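Local coordinates for protein antibiotic biosynthesis monooxygenase (Rhodospirillum rubrum, PDB 4HL9) that probably acts as a small dimeric monooxygenase of the antibiotic biosynthesis monooxygenase family, at residues E49-E54 and T90-R95; I39-Y44 and G70-I75; L24-Q29 and E76-R81. One frame throughout, in Å; residues are numbered along the deposited sequence.

Contact 1. Residues E49-E54 and T90-R95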
loop_
_atom_site.group_PDB
_atom_site.type_symbol
_atom_site.label_atom_id
_atom_site.label_comp_id
_atom_site.label_asym_id
_atom_site.label_seq_id
_atom_site.Cartn_x
_atom_site.Cartn_y
_atom_site.Cartn_z
ATOM N N GLU A 49 -5.638 6.059 -16.210
ATOM C CA GLU A 49 -6.874 6.219 -16.976
ATOM C C GLU A 49 -7.281 4.945 -17.743
ATOM O O GLU A 49 -8.435 4.520 -17.662
ATOM C CB GLU A 49 -6.763 7.434 -17.902
ATOM C CG GLU A 49 -7.708 7.430 -19.097
ATOM C CD GLU A 49 -7.355 8.531 -20.075
ATOM O OE1 GLU A 49 -6.629 8.235 -21.057
ATOM O OE2 GLU A 49 -7.771 9.685 -19.841
ATOM N N LYS A 50 -6.331 4.321 -18.434
ATOM C CA LYS A 50 -6.611 3.119 -19.231
ATOM C C LYS A 50 -6.855 1.898 -18.362
ATOM O O LYS A 50 -7.695 1.038 -18.700
ATOM C CB LYS A 50 -5.461 2.800 -20.208
ATOM C CG LYS A 50 -5.284 3.714 -21.427
ATOM C CD LYS A 50 -6.499 3.755 -22.334
ATOM C CE LYS A 50 -6.159 4.312 -23.741
ATOM N NZ LYS A 50 -5.238 5.487 -23.740
ATOM N N THR A 51 -6.109 1.795 -17.260
ATOM C CA THR A 51 -6.284 0.662 -16.354
ATOM C C THR A 51 -7.679 0.683 -15.735
ATOM O O THR A 51 -8.324 -0.362 -15.648
ATOM C CB THR A 51 -5.205 0.561 -15.262
ATOM O OG1 THR A 51 -3.922 0.357 -15.861
ATOM C CG2 THR A 51 -5.486 -0.634 -14.336
ATOM N N ARG A 52 -8.137 1.867 -15.323
ATOM C CA ARG A 52 -9.471 2.010 -14.718
ATOM C C ARG A 52 -10.601 1.643 -15.687
ATOM O O ARG A 52 -11.706 1.301 -15.262
ATOM C CB ARG A 52 -9.677 3.432 -14.211
ATOM C CG ARG A 52 -8.923 3.738 -12.922
ATOM C CD ARG A 52 -9.022 5.223 -12.622
ATOM N NE ARG A 52 -8.470 5.554 -11.310
ATOM C CZ ARG A 52 -8.251 6.802 -10.900
ATOM N NH1 ARG A 52 -8.518 7.822 -11.703
ATOM N NH2 ARG A 52 -7.752 7.028 -9.701
ATOM N N GLN A 53 -10.315 1.732 -16.981
ATOM C CA GLN A 53 -11.243 1.293 -18.031
ATOM C C GLN A 53 -11.216 -0.221 -18.298
ATOM O O GLN A 53 -11.992 -0.713 -19.109
ATOM C CB GLN A 53 -10.991 2.072 -19.326
ATOM C CG GLN A 53 -11.195 3.578 -19.161
ATOM C CD GLN A 53 -10.799 4.370 -20.397
ATOM O OE1 GLN A 53 -10.081 3.873 -21.281
ATOM N NE2 GLN A 53 -11.257 5.615 -20.461
ATOM N N GLU A 54 -10.343 -0.971 -17.630
ATOM C CA GLU A 54 -10.357 -2.421 -17.812
ATOM C C GLU A 54 -11.618 -2.967 -17.165
ATOM O O GLU A 54 -11.929 -2.583 -16.037
ATOM C CB GLU A 54 -9.138 -3.095 -17.190
ATOM C CG GLU A 54 -7.852 -2.826 -17.938
ATOM C CD GLU A 54 -6.640 -3.309 -17.180
ATOM O OE1 GLU A 54 -6.719 -4.374 -16.526
ATOM O OE2 GLU A 54 -5.597 -2.631 -17.263
ATOM N N THR A 90 -2.143 -6.141 -21.151
ATOM C CA THR A 90 -2.845 -5.123 -21.923
ATOM C C THR A 90 -1.872 -4.288 -22.754
ATOM O O THR A 90 -0.678 -4.209 -22.445
ATOM C CB THR A 90 -3.645 -4.179 -21.038
ATOM O OG1 THR A 90 -2.765 -3.550 -20.100
ATOM C CG2 THR A 90 -4.757 -4.929 -20.275
ATOM N N GLU A 91 -2.389 -3.663 -23.801
ATOM C CA GLU A 91 -1.588 -2.754 -24.616
ATOM C C GLU A 91 -0.995 -1.622 -23.754
ATOM O O GLU A 91 0.199 -1.339 -23.832
ATOM C CB GLU A 91 -2.424 -2.190 -25.772
ATOM C CG GLU A 91 -1.609 -1.546 -26.887
ATOM C CD GLU A 91 -1.130 -0.127 -26.539
ATOM O OE1 GLU A 91 -1.859 0.645 -25.852
ATOM O OE2 GLU A 91 -0.017 0.208 -26.973
ATOM N N HIS A 92 -1.828 -0.992 -22.936
ATOM C CA HIS A 92 -1.371 0.148 -22.148
ATOM C C HIS A 92 -0.301 -0.237 -21.110
ATOM O O HIS A 92 0.706 0.471 -20.990
ATOM C CB HIS A 92 -2.550 0.932 -21.549
ATOM C CG HIS A 92 -3.491 0.091 -20.748
ATOM N ND1 HIS A 92 -4.571 -0.560 -21.310
ATOM C CD2 HIS A 92 -3.511 -0.210 -19.428
ATOM C CE1 HIS A 92 -5.219 -1.223 -20.366
ATOM N NE2 HIS A 92 -4.589 -1.039 -19.218
ATOM N N PHE A 93 -0.480 -1.357 -20.405
ATOM C CA PHE A 93 0.558 -1.841 -19.473
ATOM C C PHE A 93 1.897 -2.146 -20.181
ATOM O O PHE A 93 2.976 -1.649 -19.763
ATOM C CB PHE A 93 0.080 -3.051 -18.657
ATOM C CG PHE A 93 1.035 -3.496 -17.570
ATOM C CD1 PHE A 93 2.229 -4.139 -17.883
ATOM C CD2 PHE A 93 0.722 -3.290 -16.222
ATOM C CE1 PHE A 93 3.125 -4.552 -16.887
ATOM C CE2 PHE A 93 1.597 -3.721 -15.199
ATOM C CZ PHE A 93 2.807 -4.346 -15.535
ATOM N N THR A 94 1.840 -2.959 -21.237
ATOM C CA THR A 94 3.057 -3.373 -21.926
ATOM C C THR A 94 3.761 -2.232 -22.690
ATOM O O THR A 94 4.966 -2.288 -22.930
ATOM C CB THR A 94 2.813 -4.586 -22.860
ATOM O OG1 THR A 94 1.801 -4.243 -23.800
ATOM C CG2 THR A 94 2.386 -5.823 -22.042
ATOM N N ARG A 95 3.030 -1.196 -23.050
ATOM C CA ARG A 95 3.647 -0.023 -23.660
ATOM C C ARG A 95 4.185 0.929 -22.572
ATOM O O ARG A 95 5.365 1.295 -22.584
ATOM C CB ARG A 95 2.652 0.677 -24.602
ATOM C CG ARG A 95 3.097 2.048 -25.132
ATOM C CD ARG A 95 2.115 2.621 -26.137
ATOM N NE ARG A 95 0.719 2.577 -25.691
ATOM C CZ ARG A 95 0.104 3.540 -25.006
ATOM N NH1 ARG A 95 0.750 4.647 -24.664
ATOM N NH2 ARG A 95 -1.166 3.385 -24.649
#
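The imidazole of H92 lies between two helices with each of its faces occupied. On one side the CB of K50 sits over the ring, 3.6 Å from its centroid, a CH-pi contact made by the root of the lysine, while the rest of that chain bends away after CG toward its charged end. The opposite face carries the OG1 of T90, so the ring is sandwiched between an aliphatic carbon and a hydroxyl. That hydroxyl also caps its own helix, accepting from F93 N, and hydrogen-bonds the backbone O of H87. A chi1 of 54° swings the H92 ring between its own backbone N and carbonyl carbon and turns its edge to E54. There H92 NE2 donates to E54 OE2 across 2.7 Å at 156°, in the plane of the imidazole but on the anti side of the carboxylate, whose plane is turned 44° from the ring. T51 OG1 approaches the same edge, though its own hydrogen bond runs to L47 O. Since E54 OE2 also bonds H87 ND1, one carboxylate oxygen gathers two histidines: a His-carboxylate pair joining the turn just after helix 37-52 to the capped start of helix 91-101.

Contact 2. Residues I39-Y44 and G70-I75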
loop_
_atom_site.group_PDB
_atom_site.type_symbol
_atom_site.label_atom_id
_atom_site.label_comp_id
_atom_site.label_asym_id
_atom_site.label_seq_id
_atom_site.Cartn_x
_atom_site.Cartn_y
_atom_site.Cartn_z
ATOM N N ILE A 39 9.022 13.570 -17.077
ATOM C CA ILE A 39 8.840 12.651 -18.201
ATOM C C ILE A 39 7.769 11.595 -17.875
ATOM O O ILE A 39 6.877 11.321 -18.687
ATOM C CB ILE A 39 10.180 11.961 -18.554
ATOM C CG1 ILE A 39 11.162 12.983 -19.161
ATOM C CG2 ILE A 39 9.975 10.780 -19.493
ATOM C CD1 ILE A 39 12.532 12.372 -19.474
ATOM N N VAL A 40 7.835 11.026 -16.679
ATOM C CA VAL A 40 7.001 9.842 -16.374
ATOM C C VAL A 40 5.577 10.162 -15.914
ATOM O O VAL A 40 4.673 9.347 -16.085
ATOM C CB VAL A 40 7.662 8.873 -15.388
ATOM C CG1 VAL A 40 8.966 8.302 -15.958
ATOM C CG2 VAL A 40 7.831 9.531 -13.999
ATOM N N LEU A 41 5.375 11.349 -15.348
ATOM C CA LEU A 41 4.056 11.760 -14.910
ATOM C C LEU A 41 2.947 11.547 -15.966
ATOM O O LEU A 41 1.960 10.895 -15.648
ATOM C CB LEU A 41 4.064 13.174 -14.302
ATOM C CG LEU A 41 4.606 13.206 -12.856
ATOM C CD1 LEU A 41 4.907 14.659 -12.379
ATOM C CD2 LEU A 41 3.603 12.535 -11.898
ATOM N N PRO A 42 3.125 12.052 -17.219
ATOM C CA PRO A 42 2.086 11.846 -18.246
ATOM C C PRO A 42 1.826 10.368 -18.557
ATOM O O PRO A 42 0.704 10.009 -18.901
ATOM C CB PRO A 42 2.671 12.534 -19.493
ATOM C CG PRO A 42 3.690 13.505 -18.952
ATOM C CD PRO A 42 4.273 12.814 -17.761
ATOM N N LEU A 43 2.875 9.556 -18.478
ATOM C CA LEU A 43 2.814 8.112 -18.685
ATOM C C LEU A 43 1.967 7.460 -17.577
ATOM O O LEU A 43 1.051 6.686 -17.859
ATOM C CB LEU A 43 4.234 7.539 -18.672
ATOM C CG LEU A 43 5.122 7.580 -19.923
ATOM C CD1 LEU A 43 4.777 8.690 -20.886
ATOM C CD2 LEU A 43 6.622 7.508 -19.613
ATOM N N TYR A 44 2.262 7.818 -16.326
ATOM C CA TYR A 44 1.469 7.365 -15.180
ATOM C C TYR A 44 -0.010 7.777 -15.316
ATOM O O TYR A 44 -0.898 6.974 -15.029
ATOM C CB TYR A 44 2.049 7.920 -13.871
ATOM C CG TYR A 44 3.217 7.154 -13.269
ATOM C CD1 TYR A 44 3.100 5.823 -12.897
ATOM C CD2 TYR A 44 4.430 7.801 -13.002
ATOM C CE1 TYR A 44 4.178 5.143 -12.308
ATOM C CE2 TYR A 44 5.493 7.138 -12.434
ATOM C CZ TYR A 44 5.372 5.826 -12.079
ATOM O OH TYR A 44 6.442 5.196 -11.523
ATOM N N GLY A 70 9.679 11.194 -6.424
ATOM C CA GLY A 70 9.882 10.133 -7.409
ATOM C C GLY A 70 9.464 8.754 -6.941
ATOM O O GLY A 70 9.663 7.793 -7.669
ATOM N N HIS A 71 8.894 8.643 -5.738
ATOM C CA HIS A 71 8.540 7.316 -5.188
ATOM C C HIS A 71 7.030 7.200 -5.378
ATOM O O HIS A 71 6.255 7.851 -4.667
ATOM C CB HIS A 71 8.984 7.163 -3.712
ATOM C CG HIS A 71 8.529 5.881 -3.042
ATOM N ND1 HIS A 71 8.427 5.751 -1.671
ATOM C CD2 HIS A 71 8.136 4.688 -3.553
ATOM C CE1 HIS A 71 8.007 4.533 -1.363
ATOM N NE2 HIS A 71 7.813 3.868 -2.488
ATOM N N PHE A 72 6.620 6.421 -6.385
ATOM C CA PHE A 72 5.191 6.316 -6.731
ATOM C C PHE A 72 4.660 5.008 -6.223
ATOM O O PHE A 72 5.367 4.006 -6.289
ATOM C CB PHE A 72 4.972 6.431 -8.249
ATOM C CG PHE A 72 5.295 7.785 -8.786
ATOM C CD1 PHE A 72 4.356 8.814 -8.727
ATOM C CD2 PHE A 72 6.563 8.049 -9.309
ATOM C CE1 PHE A 72 4.661 10.069 -9.199
ATOM C CE2 PHE A 72 6.878 9.303 -9.782
ATOM C CZ PHE A 72 5.924 10.317 -9.732
ATOM N N VAL A 73 3.403 5.016 -5.768
ATOM C CA VAL A 73 2.790 3.832 -5.172
ATOM C C VAL A 73 1.406 3.603 -5.775
ATOM O O VAL A 73 0.549 4.501 -5.759
ATOM C CB VAL A 73 2.713 3.923 -3.633
ATOM C CG1 VAL A 73 1.996 2.684 -3.035
ATOM C CG2 VAL A 73 4.122 4.066 -3.025
ATOM N N PHE A 74 1.214 2.409 -6.320
ATOM C CA PHE A 74 -0.069 1.977 -6.838
ATOM C C PHE A 74 -0.779 1.181 -5.753
ATOM O O PHE A 74 -0.162 0.377 -5.071
ATOM C CB PHE A 74 0.135 1.046 -8.054
ATOM C CG PHE A 74 0.647 1.743 -9.287
ATOM C CD1 PHE A 74 -0.236 2.338 -10.182
ATOM C CD2 PHE A 74 2.011 1.758 -9.574
ATOM C CE1 PHE A 74 0.231 2.971 -11.336
ATOM C CE2 PHE A 74 2.482 2.357 -10.733
ATOM C CZ PHE A 74 1.600 2.972 -11.606
ATOM N N ILE A 75 -2.075 1.436 -5.566
ATOM C CA ILE A 75 -2.895 0.581 -4.727
ATOM C C ILE A 75 -4.000 0.072 -5.627
ATOM O O ILE A 75 -4.751 0.862 -6.189
ATOM C CB ILE A 75 -3.514 1.348 -3.521
ATOM C CG1 ILE A 75 -2.426 1.779 -2.530
ATOM C CG2 ILE A 75 -4.518 0.441 -2.783
ATOM C CD1 ILE A 75 -2.951 2.719 -1.414
#
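The ring of F72 presents one face to Y44, whose CE2 stands above it, displaced toward the rim, and approaches F72 CD2 to 3.4 Å. On the tyrosine ring, F72 covers one face, while F74 comes up at the edge, its CZ lying 3.4 Å from Y44 CE1. Neither pair is a regular stack: the Y44 and F72 planes are inclined by 38° with centroids 4.5 Å apart, and those of Y44 and F74 by 49°. L41, whose side chain crosses that of F72 at about a right angle, touches it through CD2, 3.8 Å from F72 CE1; V40 CG2 adds a looser touch at F72 CE2.

This aromatic cluster fills the space between a helix and a sheet in an alpha-beta fold of the ferredoxin-like kind found in this family, with helix 37-52 laid over one face of the antiparallel sheet. The axes of helix 39-44 and strand 71-75 come no closer than 11.8 Å and are almost parallel, at 8°, a gap bridged by side chains alone. Y44 CG stands anti to the carbonyl carbon, and the ring extends from the helix toward the strand. Its phenol oxygen passes beside F72 CD2 and CB to hydrogen-bond D30 OD2, giving this buried hydroxyl a partner on the neighbouring strand. H71 and V73 point away from the helix and pack against V111 and M113 of the second subunit.

Contact 3. Residues L24-Q29 and E76-R81; sequences LKVIAQ and EEWPDR
L24 and W78 are tied by two reciprocal backbone bonds, L24 N to W78 O and W78 N to L24 O, each 2.8 Å long and nearly straight at 175°. V26 and E76 make the second antiparallel hydrogen-bonded pair, in which V26 N meets E76 O from above the carbonyl plane.

On the face shared by these four side chains, W78 NE1 donates to E76 OE1 over 2.8 Å, a bond within one strand that fixes the carboxylate. E76 OE1 lies in the indole plane, at its edge, and uses its anti lone pair. A chi1 of -27°, well away from a staggered value, carries the E76 side chain to this position, from which its carboxylate also lies against V26, with E76 CD 3.9 Å from V26 CG1. The other branch of the valine, CG2, meets the indole edge at W78 CD1, so V26 packs against both members of the polar pair. L24 sends CD2 to the backbone of R81, where the chain enters helix 81-86.

Between the two pairs, K25 and E77 form a non-hydrogen-bonded pair whose side chains lie on the other face. There the lysine, bent at chi2, passes CD across E76 O to bring NZ within 3.7 Å of E77 OE1, a long salt bridge.

The two faces thus differ in chemistry: a loose, partly exposed ion pair on one, and on the other a buried carboxylate whose tie to the indole NE1 probably helps it tolerate its apolar neighbours.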
loop_
_atom_site.group_PDB
_atom_site.type_symbol
_atom_site.label_atom_id
_atom_site.label_comp_id
_atom_site.label_asym_id
_atom_site.label_seq_id
_atom_site.Cartn_x
_atom_site.Cartn_y
_atom_site.Cartn_z
ATOM N N LEU A 24 -8.227 -9.637 -4.684
ATOM C CA LEU A 24 -6.790 -9.577 -4.595
ATOM C C LEU A 24 -6.432 -8.101 -4.475
ATOM O O LEU A 24 -6.861 -7.304 -5.307
ATOM C CB LEU A 24 -6.192 -10.139 -5.876
ATOM C CG LEU A 24 -4.681 -10.170 -6.035
ATOM C CD1 LEU A 24 -4.063 -11.030 -4.961
ATOM C CD2 LEU A 24 -4.319 -10.656 -7.441
ATOM N N LYS A 25 -5.653 -7.764 -3.454
ATOM C CA LYS A 25 -5.171 -6.383 -3.264
ATOM C C LYS A 25 -3.705 -6.356 -3.659
ATOM O O LYS A 25 -2.979 -7.270 -3.324
ATOM C CB LYS A 25 -5.330 -5.979 -1.795
ATOM C CG LYS A 25 -5.359 -4.449 -1.526
ATOM C CD LYS A 25 -6.697 -3.824 -2.002
ATOM C CE LYS A 25 -6.713 -2.342 -1.637
ATOM N NZ LYS A 25 -8.064 -1.770 -1.802
ATOM N N VAL A 26 -3.271 -5.311 -4.367
ATOM C CA VAL A 26 -1.875 -5.201 -4.782
ATOM C C VAL A 26 -1.342 -3.824 -4.400
ATOM O O VAL A 26 -2.035 -2.857 -4.565
ATOM C CB VAL A 26 -1.728 -5.362 -6.313
ATOM C CG1 VAL A 26 -0.280 -5.177 -6.764
ATOM C CG2 VAL A 26 -2.279 -6.720 -6.773
ATOM N N ILE A 27 -0.136 -3.783 -3.847
ATOM C CA ILE A 27 0.640 -2.542 -3.798
ATOM C C ILE A 27 1.909 -2.742 -4.631
ATOM O O ILE A 27 2.598 -3.746 -4.480
ATOM C CB ILE A 27 0.995 -2.161 -2.356
ATOM C CG1 ILE A 27 -0.287 -1.847 -1.585
ATOM C CG2 ILE A 27 1.974 -0.920 -2.330
ATOM C CD1 ILE A 27 -0.063 -1.802 -0.065
ATOM N N ALA A 28 2.181 -1.773 -5.496
ATOM C CA ALA A 28 3.358 -1.719 -6.356
ATOM C C ALA A 28 4.006 -0.369 -6.132
ATOM O O ALA A 28 3.297 0.657 -6.027
ATOM C CB ALA A 28 2.946 -1.842 -7.793
ATOM N N GLN A 29 5.334 -0.379 -6.042
ATOM C CA GLN A 29 6.135 0.802 -5.783
ATOM C C GLN A 29 7.214 0.935 -6.836
ATOM O O GLN A 29 7.949 -0.039 -7.127
ATOM C CB GLN A 29 6.806 0.699 -4.421
ATOM C CG GLN A 29 5.838 0.477 -3.263
ATOM C CD GLN A 29 6.542 0.497 -1.939
ATOM O OE1 GLN A 29 7.253 1.454 -1.628
ATOM N NE2 GLN A 29 6.348 -0.559 -1.137
ATOM N N GLU A 76 -4.098 -1.252 -5.756
ATOM C CA GLU A 76 -4.963 -1.846 -6.768
ATOM C C GLU A 76 -5.833 -2.909 -6.105
ATOM O O GLU A 76 -5.456 -3.507 -5.102
ATOM C CB GLU A 76 -4.137 -2.475 -7.921
ATOM C CG GLU A 76 -2.727 -1.862 -8.175
ATOM C CD GLU A 76 -1.858 -2.627 -9.226
ATOM O OE1 GLU A 76 -2.283 -3.681 -9.762
ATOM O OE2 GLU A 76 -0.736 -2.140 -9.544
ATOM N N GLU A 77 -7.009 -3.114 -6.676
ATOM C CA GLU A 77 -7.862 -4.203 -6.252
ATOM C C GLU A 77 -8.350 -4.902 -7.517
ATOM O O GLU A 77 -8.826 -4.251 -8.464
ATOM C CB GLU A 77 -9.012 -3.659 -5.390
ATOM C CG GLU A 77 -9.866 -4.702 -4.715
ATOM C CD GLU A 77 -10.783 -4.109 -3.652
ATOM O OE1 GLU A 77 -11.042 -2.882 -3.670
ATOM O OE2 GLU A 77 -11.264 -4.879 -2.801
ATOM N N TRP A 78 -8.175 -6.218 -7.533
ATOM C CA TRP A 78 -8.584 -7.066 -8.649
ATOM C C TRP A 78 -9.507 -8.189 -8.124
ATOM O O TRP A 78 -9.390 -8.569 -6.963
ATOM C CB TRP A 78 -7.343 -7.661 -9.320
ATOM C CG TRP A 78 -6.409 -6.594 -9.834
ATOM C CD1 TRP A 78 -5.299 -6.110 -9.210
ATOM C CD2 TRP A 78 -6.530 -5.878 -11.060
ATOM N NE1 TRP A 78 -4.706 -5.132 -9.979
ATOM C CE2 TRP A 78 -5.448 -4.961 -11.118
ATOM C CE3 TRP A 78 -7.451 -5.909 -12.116
ATOM C CZ2 TRP A 78 -5.256 -4.095 -12.195
ATOM C CZ3 TRP A 78 -7.261 -5.052 -13.202
ATOM C CH2 TRP A 78 -6.170 -4.139 -13.220
ATOM N N PRO A 79 -10.408 -8.730 -8.979
ATOM C CA PRO A 79 -11.226 -9.913 -8.571
ATOM C C PRO A 79 -10.387 -11.142 -8.192
ATOM O O PRO A 79 -10.712 -11.859 -7.230
ATOM C CB PRO A 79 -12.043 -10.233 -9.839
ATOM C CG PRO A 79 -12.037 -9.003 -10.635
ATOM C CD PRO A 79 -10.819 -8.207 -10.290
ATOM N N ASP A 80 -9.319 -11.388 -8.950
ATOM C CA ASP A 80 -8.424 -12.503 -8.703
ATOM C C ASP A 80 -7.146 -12.299 -9.500
ATOM O O ASP A 80 -7.010 -11.309 -10.214
ATOM C CB ASP A 80 -9.092 -13.865 -9.070
ATOM C CG ASP A 80 -9.562 -13.936 -10.524
ATOM O OD1 ASP A 80 -9.356 -12.982 -11.310
ATOM O OD2 ASP A 80 -10.154 -14.980 -10.886
ATOM N N ARG A 81 -6.240 -13.259 -9.376
ATOM C CA ARG A 81 -4.979 -13.269 -10.078
ATOM C C ARG A 81 -5.101 -13.257 -11.603
ATOM O O ARG A 81 -4.317 -12.596 -12.285
ATOM C CB ARG A 81 -4.166 -14.471 -9.618
ATOM C CG ARG A 81 -2.771 -14.525 -10.195
ATOM C CD ARG A 81 -2.021 -13.207 -9.977
ATOM N NE ARG A 81 -0.757 -13.177 -10.703
ATOM C CZ ARG A 81 0.360 -13.757 -10.273
ATOM N NH1 ARG A 81 0.368 -14.413 -9.125
ATOM N NH2 ARG A 81 1.468 -13.682 -10.998
#

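Contact 2 is the buried one, joining helix to sheet through apolar and aromatic side chains without a hydrogen bond across it. Contacts 1 and 3 are partly buried: one brings two helix ends together through one His-carboxylate bond and packing on the imidazole, the other sets strand against strand through paired backbone bonds. Helix 37-52 serves contacts 1 and 2, and strand 71-78 serves contacts 2 and 3. W78 CH2 packs 3.4 Å from E54 OE1, bringing contacts 1 and 3 together, while F74 N and A28 O continue the strand pairing from contact 3 into contact 2. The second subunit touches contacts 2 and 3.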